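Local coordinates for protein methanogen homoaconitase large subunit (Methanocaldococcus jannaschii, PDB 4KP2) that forms, with a small subunit, a [4Fe-4S] hydro-lyase that converts (R)-homocitrate to homoisocitrate through cis-homoaconitate in 2-oxosuberate biosynthesis, at residues P424-A427 / A428-V432; C323-R327 / L328-R332; C119-I122 / L123-Y127; V193-V196 / C197-G201. All blocks are in the same frame, centred on the assembly; numbering follows the deposited sequence.

Contact 1 of 4, residues P424-A427 / A428-V432; sequences PKIA and AISAV
Ser430 reaches back one turn to Ile426 at the start of helix 424-433, which follows strand 418-421 of a parallel five-stranded sheet in this three-layer alpha-beta-alpha fold. Two donors of the serine share a single carbonyl. Its backbone N lies 2.9 Å from Ile426 O, and its hydroxyl OG gives a second hydrogen bond of 2.8 Å to the same Ile426 O. The two arrive from opposite faces of the carbonyl plane. OG can fold back because it stands beside its own backbone N (chi1 -57°), and there it also accepts from the backbone N of Thr437, so this buried hydroxyl is engaged in both roles. The remaining carbonyls of the first turn are used in the regular i to i+4 way: Ala428 N bonds to Pro424 O, Ile429 N to Lys425 O at 3.1 Å, and Ala431 N to Ala427 O. Ala427 and Ala431 turn their methyl groups to Val318 of strand 317-320. Lys425 runs out fully extended, and its NZ forms a salt bridge with Glu293. Nearer the backbone, Lys425 CG lies 4.1 Å from Ile429 CD1.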
# COMPACT_ATOMS: atom_id res chain seq x y z
N PRO A 424 -9.95 17.38 -1.50
CA PRO A 424 -9.90 16.23 -2.41
C PRO A 424 -10.29 16.62 -3.84
O PRO A 424 -9.76 16.06 -4.79
CB PRO A 424 -10.95 15.28 -1.84
CG PRO A 424 -10.97 15.59 -0.39
CD PRO A 424 -10.73 17.07 -0.29
N LYS A 425 -11.22 17.57 -3.96
CA LYS A 425 -11.63 18.08 -5.26
C LYS A 425 -10.44 18.68 -6.00
O LYS A 425 -10.13 18.26 -7.12
CB LYS A 425 -12.71 19.14 -5.08
CG LYS A 425 -13.06 19.89 -6.35
CD LYS A 425 -13.98 21.07 -6.06
CE LYS A 425 -14.26 21.88 -7.31
NZ LYS A 425 -15.05 23.11 -6.99
N ILE A 426 -9.79 19.65 -5.38
CA ILE A 426 -8.63 20.31 -5.98
C ILE A 426 -7.47 19.34 -6.14
O ILE A 426 -6.72 19.41 -7.12
CB ILE A 426 -8.18 21.52 -5.12
CG1 ILE A 426 -9.35 22.48 -4.90
CG2 ILE A 426 -7.02 22.24 -5.78
CD1 ILE A 426 -8.99 23.70 -4.09
N ALA A 427 -7.32 18.43 -5.19
CA ALA A 427 -6.26 17.43 -5.23
C ALA A 427 -6.40 16.52 -6.45
O ALA A 427 -5.41 16.19 -7.11
CB ALA A 427 -6.25 16.61 -3.95
N ALA A 428 -7.63 16.12 -6.74
CA ALA A 428 -7.90 15.26 -7.88
C ALA A 428 -7.66 15.99 -9.20
O ALA A 428 -7.03 15.46 -10.11
CB ALA A 428 -9.33 14.73 -7.82
N ILE A 429 -8.17 17.22 -9.28
CA ILE A 429 -8.03 18.04 -10.48
C ILE A 429 -6.56 18.35 -10.78
O ILE A 429 -6.12 18.27 -11.92
CB ILE A 429 -8.82 19.35 -10.36
CG1 ILE A 429 -10.31 19.06 -10.16
CG2 ILE A 429 -8.61 20.22 -11.59
CD1 ILE A 429 -11.14 20.31 -9.93
N SER A 430 -5.82 18.70 -9.73
CA SER A 430 -4.40 19.03 -9.88
C SER A 430 -3.58 17.81 -10.27
O SER A 430 -2.53 17.94 -10.91
CB SER A 430 -3.86 19.65 -8.60
OG SER A 430 -4.59 20.80 -8.23
N ALA A 431 -4.05 16.63 -9.89
CA ALA A 431 -3.39 15.38 -10.26
C ALA A 431 -3.61 15.09 -11.74
O ALA A 431 -2.79 14.44 -12.38
CB ALA A 431 -3.91 14.24 -9.41
N VAL A 432 -4.74 15.57 -12.27
CA VAL A 432 -5.07 15.37 -13.67
C VAL A 432 -4.25 16.28 -14.57
O VAL A 432 -3.68 15.84 -15.56
CB VAL A 432 -6.57 15.64 -13.93
CG1 VAL A 432 -6.87 15.63 -15.42
CG2 VAL A 432 -7.42 14.61 -13.21

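Contact 2 of 4, residues C323-R327 / L328-R332; sequences CTNGR and LSDLR
Asp330 turns back from the first turn of helix 328-338 to the loop that precedes it, with Arg327 as the helix N-cap residue. The loop follows strand 317-320 and begins with Cys323, a predicted ligand of the [4Fe-4S] cluster. Asp330 and Asn325 cross at about a right angle, and Asn325 ND2 sits so close to Asp330 OD1 that the weak bond between them is doubtful in detail; the amide's other end, OD1, accepts from Lys190. The second carboxylate oxygen, Asp330 OD2, takes a weak bond from the backbone N of Arg327. The arginine can be followed outward. Its CB packs 3.6 Å from Asp330 OD2, with CG beside the backbone N (chi1 -72°). The chain, packed on Leu226 and Thr227 of helix 222-230, then bends at chi3, and NE comes 4.0 Å from Asp330 OD2. That oxygen stands well out of the guanidinium plane, making a long salt bridge of charge alone; NE has another long, weak ion pair with Asp223. At the tip NH1 returns to the loop and donates to Cys323 O at 2.7 Å, the oxygen 23° out of the guanidinium plane; NH1 probably also bonds Gln121 OE1, and the placing of NH2 is less sure. The arginine thus ties the carbonyl of a predicted cluster ligand to the helix start. The first turn of the helix closes where Leu331 N meets Arg327 O in the carbonyl plane, at 3.2 Å.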
# COMPACT_ATOMS: atom_id res chain seq x y z
N CYS A 323 -7.12 11.50 7.87
CA CYS A 323 -8.22 11.63 8.82
C CYS A 323 -9.09 12.82 8.46
O CYS A 323 -10.29 12.85 8.74
CB CYS A 323 -7.69 11.76 10.24
SG CYS A 323 -8.98 12.00 11.49
N THR A 324 -8.47 13.82 7.83
CA THR A 324 -9.17 15.04 7.44
C THR A 324 -10.08 14.78 6.25
O THR A 324 -11.25 15.18 6.25
CB THR A 324 -8.18 16.15 7.07
OG1 THR A 324 -7.76 15.99 5.71
CG2 THR A 324 -6.96 16.10 7.98
N ASN A 325 -9.54 14.12 5.22
CA ASN A 325 -10.28 13.88 3.99
C ASN A 325 -10.04 12.49 3.40
O ASN A 325 -9.50 12.37 2.30
CB ASN A 325 -9.95 14.95 2.95
CG ASN A 325 -10.47 16.32 3.34
OD1 ASN A 325 -9.72 17.29 3.36
ND2 ASN A 325 -11.76 16.40 3.66
N GLY A 326 -10.44 11.46 4.13
CA GLY A 326 -10.26 10.10 3.66
C GLY A 326 -11.55 9.30 3.67
O GLY A 326 -11.55 8.11 3.37
N ARG A 327 -12.65 9.97 4.00
CA ARG A 327 -13.94 9.31 4.07
C ARG A 327 -14.57 9.12 2.69
O ARG A 327 -13.98 9.49 1.68
CB ARG A 327 -14.88 10.08 5.00
CG ARG A 327 -14.52 9.94 6.47
CD ARG A 327 -15.16 11.03 7.31
NE ARG A 327 -14.56 12.34 7.05
CZ ARG A 327 -13.48 12.79 7.67
NH1 ARG A 327 -12.87 12.04 8.58
NH2 ARG A 327 -12.99 13.99 7.38
N LEU A 328 -15.77 8.55 2.67
CA LEU A 328 -16.45 8.21 1.42
C LEU A 328 -16.72 9.45 0.57
O LEU A 328 -16.47 9.44 -0.64
CB LEU A 328 -17.77 7.50 1.72
CG LEU A 328 -18.12 6.26 0.89
CD1 LEU A 328 -19.58 5.89 1.09
CD2 LEU A 328 -17.83 6.48 -0.58
N SER A 329 -17.24 10.50 1.20
CA SER A 329 -17.60 11.72 0.50
C SER A 329 -16.38 12.36 -0.17
O SER A 329 -16.50 12.94 -1.25
CB SER A 329 -18.24 12.72 1.47
OG SER A 329 -17.37 13.03 2.54
N ASP A 330 -15.23 12.25 0.47
CA ASP A 330 -14.00 12.82 -0.07
C ASP A 330 -13.53 12.04 -1.30
O ASP A 330 -13.07 12.63 -2.27
CB ASP A 330 -12.90 12.82 1.00
CG ASP A 330 -13.30 13.58 2.25
OD1 ASP A 330 -13.16 14.82 2.26
OD2 ASP A 330 -13.75 12.94 3.22
N LEU A 331 -13.67 10.72 -1.24
CA LEU A 331 -13.25 9.86 -2.34
C LEU A 331 -14.16 10.02 -3.56
O LEU A 331 -13.68 10.18 -4.68
CB LEU A 331 -13.23 8.40 -1.90
CG LEU A 331 -12.23 8.02 -0.80
CD1 LEU A 331 -12.35 6.55 -0.45
CD2 LEU A 331 -10.82 8.36 -1.23
N ARG A 332 -15.46 9.99 -3.32
CA ARG A 332 -16.45 10.11 -4.39
C ARG A 332 -16.34 11.46 -5.10
O ARG A 332 -16.53 11.55 -6.32
CB ARG A 332 -17.86 9.89 -3.85
CG ARG A 332 -18.98 10.20 -4.83
CD ARG A 332 -20.23 9.41 -4.50
NE ARG A 332 -20.48 9.34 -3.06
CZ ARG A 332 -21.46 8.64 -2.50
NH1 ARG A 332 -22.29 7.94 -3.26
NH2 ARG A 332 -21.62 8.64 -1.19

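Contact 3 of 4, residues C119-I122 / L123-Y127; sequences CHQI and LAENY
Gln121 and Glu125, one turn apart on helix 119-126, are linked by a nearly straight hydrogen bond from the amide to the carboxylate. Gln121 NE2 lies 3.1 Å from Glu125 OE2, with an N-H...O angle of 172°. Gln121 starts with CG opposite its backbone N (chi1 -176°), then bends at chi2, which swings the amide along the helix toward the glutamate. Glu125 starts the other way, CG beside the backbone N, and then runs straight. The acceptor lies in the amide plane, whereas the donor meets OE2 on its anti side, 29° out of the carboxylate plane; the two flat groups stand almost perpendicular. Further along, Ile122 and Tyr127 run alongside each other: Ile122 CG2 touches Tyr127 CE2 at 4.1 Å, and Ile122 O sits at the ring edge, 3.7 Å from Tyr127 CD2. The tyrosine's hydroxyl bonds His112. At the helix start Leu123 N bonds Cys119 O at 3.0 Å. In that turn the sulfur Cys119 SG lies over the centre of the His120 ring, 3.7 Å above its plane, and His120 NE2 bonds Asp138. The His120 side chain packs on Cys323, a predicted [4Fe-4S] ligand. The glutamine-glutamate pair has further partners at both ends: Gln121 OE1 has one in the loop before helix 328-338, and Glu125 OE1 bonds Ser355. Each buried group is thus held at two atoms, which should fix the amide's orientation and lend the glutamate's negative charge some compensation.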
# COMPACT_ATOMS: atom_id res chain seq x y z
N CYS A 119 -6.97 5.45 13.21
CA CYS A 119 -7.41 5.37 14.60
C CYS A 119 -8.60 6.28 14.90
O CYS A 119 -9.55 5.87 15.56
CB CYS A 119 -6.25 5.72 15.53
SG CYS A 119 -5.56 7.37 15.27
N HIS A 120 -8.53 7.52 14.42
CA HIS A 120 -9.60 8.48 14.67
C HIS A 120 -10.86 8.13 13.89
O HIS A 120 -11.98 8.36 14.36
CB HIS A 120 -9.14 9.90 14.32
CG HIS A 120 -7.99 10.38 15.15
ND1 HIS A 120 -7.85 10.06 16.48
CD2 HIS A 120 -6.92 11.15 14.84
CE1 HIS A 120 -6.75 10.61 16.96
NE2 HIS A 120 -6.17 11.28 15.98
N GLN A 121 -10.68 7.59 12.69
CA GLN A 121 -11.81 7.20 11.86
C GLN A 121 -12.55 6.01 12.46
O GLN A 121 -13.78 5.98 12.48
CB GLN A 121 -11.35 6.88 10.44
CG GLN A 121 -12.48 6.56 9.47
CD GLN A 121 -13.41 7.74 9.25
OE1 GLN A 121 -13.00 8.90 9.35
NE2 GLN A 121 -14.67 7.45 8.95
N ILE A 122 -11.79 5.03 12.94
CA ILE A 122 -12.36 3.87 13.61
C ILE A 122 -13.10 4.29 14.87
O ILE A 122 -14.20 3.82 15.15
CB ILE A 122 -11.26 2.85 13.98
CG1 ILE A 122 -10.65 2.24 12.73
CG2 ILE A 122 -11.83 1.75 14.88
CD1 ILE A 122 -9.54 1.24 13.01
N LEU A 123 -12.48 5.21 15.61
CA LEU A 123 -13.05 5.71 16.86
C LEU A 123 -14.37 6.42 16.61
O LEU A 123 -15.29 6.37 17.43
CB LEU A 123 -12.06 6.65 17.54
CG LEU A 123 -11.85 6.48 19.05
CD1 LEU A 123 -11.44 5.05 19.36
CD2 LEU A 123 -10.81 7.46 19.55
N ALA A 124 -14.47 7.09 15.46
CA ALA A 124 -15.68 7.82 15.09
C ALA A 124 -16.74 6.87 14.54
O ALA A 124 -17.93 7.19 14.55
CB ALA A 124 -15.35 8.90 14.08
N GLU A 125 -16.30 5.72 14.06
CA GLU A 125 -17.21 4.78 13.41
C GLU A 125 -17.89 3.81 14.36
O GLU A 125 -18.87 3.17 13.99
CB GLU A 125 -16.47 3.98 12.33
CG GLU A 125 -16.28 4.72 11.02
CD GLU A 125 -15.58 3.87 9.98
OE1 GLU A 125 -15.29 2.69 10.27
OE2 GLU A 125 -15.31 4.38 8.88
N ASN A 126 -17.39 3.70 15.59
CA ASN A 126 -17.90 2.68 16.50
C ASN A 126 -17.66 2.91 17.99
O ASN A 126 -17.83 1.99 18.79
CB ASN A 126 -17.35 1.31 16.09
CG ASN A 126 -18.28 0.17 16.44
OD1 ASN A 126 -18.13 -0.49 17.47
ND2 ASN A 126 -19.26 -0.08 15.58
N TYR A 127 -17.26 4.12 18.37
CA TYR A 127 -16.93 4.36 19.78
C TYR A 127 -17.40 5.70 20.34
O TYR A 127 -18.19 5.74 21.29
CB TYR A 127 -15.43 4.19 20.02
CG TYR A 127 -14.93 2.78 19.78
CD1 TYR A 127 -15.19 1.77 20.70
CD2 TYR A 127 -14.21 2.46 18.64
CE1 TYR A 127 -14.73 0.48 20.49
CE2 TYR A 127 -13.75 1.18 18.42
CZ TYR A 127 -14.02 0.19 19.35
OH TYR A 127 -13.56 -1.09 19.13

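Contact 4 of 4, residues V193-V196 / C197-G201; sequences VLRV and CKEIG
A salt bridge and an apolar pair, each spanning one turn, mark the C-terminal half of helix 189-200, partly buried and facing strands 282-286 and 294-296. Arg195 and Glu199 form the salt bridge, with Arg195 NH1 2.5 Å from Glu199 OE1, shorter than expected, so the detail of the bond is uncertain. Its N-H...O angle of 120° makes the hydrogen bond within it weak, and the guanidinium and carboxylate planes are 50° apart. The bend of Arg195 at chi2 (65°) brings its tip forward to the glutamate, and the same tip passes Lys198, NH1 4.0 Å from Lys198 CB. This helix is the crossover of a beta-alpha-beta unit, linking strand 167-180 to strand 208-213. On another side of it Val196 and Ile200 run alongside each other in one direction, with Val196 CG1 3.7 Å from Ile200 CD1; beneath them Ile200 N bonds Val196 O at 3.2 Å. Lys198 coils back over the preceding turn, bent at chi2, chi3 and chi4. Its CE comes 3.1 Å from Leu194 O, while NZ is bonded to the carbonyl of Pro301. Gly201, just past the helix, has positive phi, and its N still bonds Cys197 O at 3.0 Å.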
# COMPACT_ATOMS: atom_id res chain seq x y z
N VAL A 193 -12.30 25.17 6.86
CA VAL A 193 -11.42 25.08 8.02
C VAL A 193 -10.06 25.71 7.74
O VAL A 193 -9.39 26.20 8.65
CB VAL A 193 -11.25 23.62 8.51
CG1 VAL A 193 -10.42 22.80 7.53
CG2 VAL A 193 -10.64 23.59 9.90
N LEU A 194 -9.66 25.72 6.47
CA LEU A 194 -8.42 26.40 6.08
C LEU A 194 -8.59 27.91 6.18
O LEU A 194 -7.63 28.63 6.45
CB LEU A 194 -8.02 26.01 4.66
CG LEU A 194 -7.27 24.68 4.49
CD1 LEU A 194 -6.97 24.42 3.02
CD2 LEU A 194 -5.98 24.69 5.30
N ARG A 195 -9.81 28.38 5.97
CA ARG A 195 -10.10 29.80 6.09
C ARG A 195 -10.09 30.21 7.56
O ARG A 195 -9.74 31.35 7.90
CB ARG A 195 -11.46 30.13 5.47
CG ARG A 195 -11.75 31.62 5.36
CD ARG A 195 -10.78 32.28 4.41
NE ARG A 195 -10.99 33.72 4.32
CZ ARG A 195 -10.40 34.61 5.11
NH1 ARG A 195 -9.56 34.21 6.05
NH2 ARG A 195 -10.65 35.91 4.97
N VAL A 196 -10.45 29.28 8.42
CA VAL A 196 -10.48 29.52 9.86
C VAL A 196 -9.07 29.67 10.41
O VAL A 196 -8.82 30.47 11.32
CB VAL A 196 -11.22 28.39 10.60
CG1 VAL A 196 -11.22 28.63 12.10
CG2 VAL A 196 -12.64 28.25 10.08
N CYS A 197 -8.14 28.90 9.86
CA CYS A 197 -6.76 28.87 10.35
C CYS A 197 -5.99 30.16 10.07
O CYS A 197 -4.90 30.36 10.61
CB CYS A 197 -6.01 27.67 9.78
SG CYS A 197 -6.68 26.05 10.25
N LYS A 198 -6.55 31.03 9.23
CA LYS A 198 -5.88 32.28 8.89
C LYS A 198 -6.32 33.42 9.79
O LYS A 198 -5.50 34.17 10.32
CB LYS A 198 -6.14 32.67 7.44
CG LYS A 198 -5.87 31.57 6.45
CD LYS A 198 -4.53 30.90 6.71
CE LYS A 198 -4.73 29.42 7.01
NZ LYS A 198 -3.87 28.53 6.18
N GLU A 199 -7.64 33.54 9.96
CA GLU A 199 -8.21 34.57 10.82
C GLU A 199 -7.72 34.38 12.24
O GLU A 199 -7.55 35.35 12.99
CB GLU A 199 -9.74 34.51 10.78
CG GLU A 199 -10.41 35.85 10.52
CD GLU A 199 -10.29 36.30 9.08
OE1 GLU A 199 -9.96 35.46 8.22
OE2 GLU A 199 -10.51 37.50 8.81
N ILE A 200 -7.47 33.13 12.61
CA ILE A 200 -7.00 32.80 13.95
C ILE A 200 -5.48 32.73 14.01
O ILE A 200 -4.85 33.41 14.82
CB ILE A 200 -7.59 31.46 14.43
CG1 ILE A 200 -9.12 31.55 14.50
CG2 ILE A 200 -7.02 31.08 15.78
CD1 ILE A 200 -9.78 30.30 15.05
N GLY A 201 -4.90 31.90 13.15
CA GLY A 201 -3.45 31.72 13.13
C GLY A 201 -3.05 30.35 13.63
O GLY A 201 -3.86 29.63 14.22

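Contacts 1, 2 and 3 are buried, whereas contact 4 is partly buried and has an exposed glutamate. Contacts 1 and 2 belong to one parallel sheet region: Pro424 of contact 1 packs on Asn325 and Asp330 of contact 2. Contact 3 belongs to helix 119-126, beside the other parallel sheet, yet its side chains meet those of contact 2 at the loop that carries the predicted cluster ligand. Contact 4, about 26 Å from contact 3 between centres, touches none of the others. The chemistry differs accordingly: hydroxyl-to-carbonyl bonding in contact 1, charged and amide groups near the predicted cluster ligand in contacts 2 and 3, and an ion pair in contact 4.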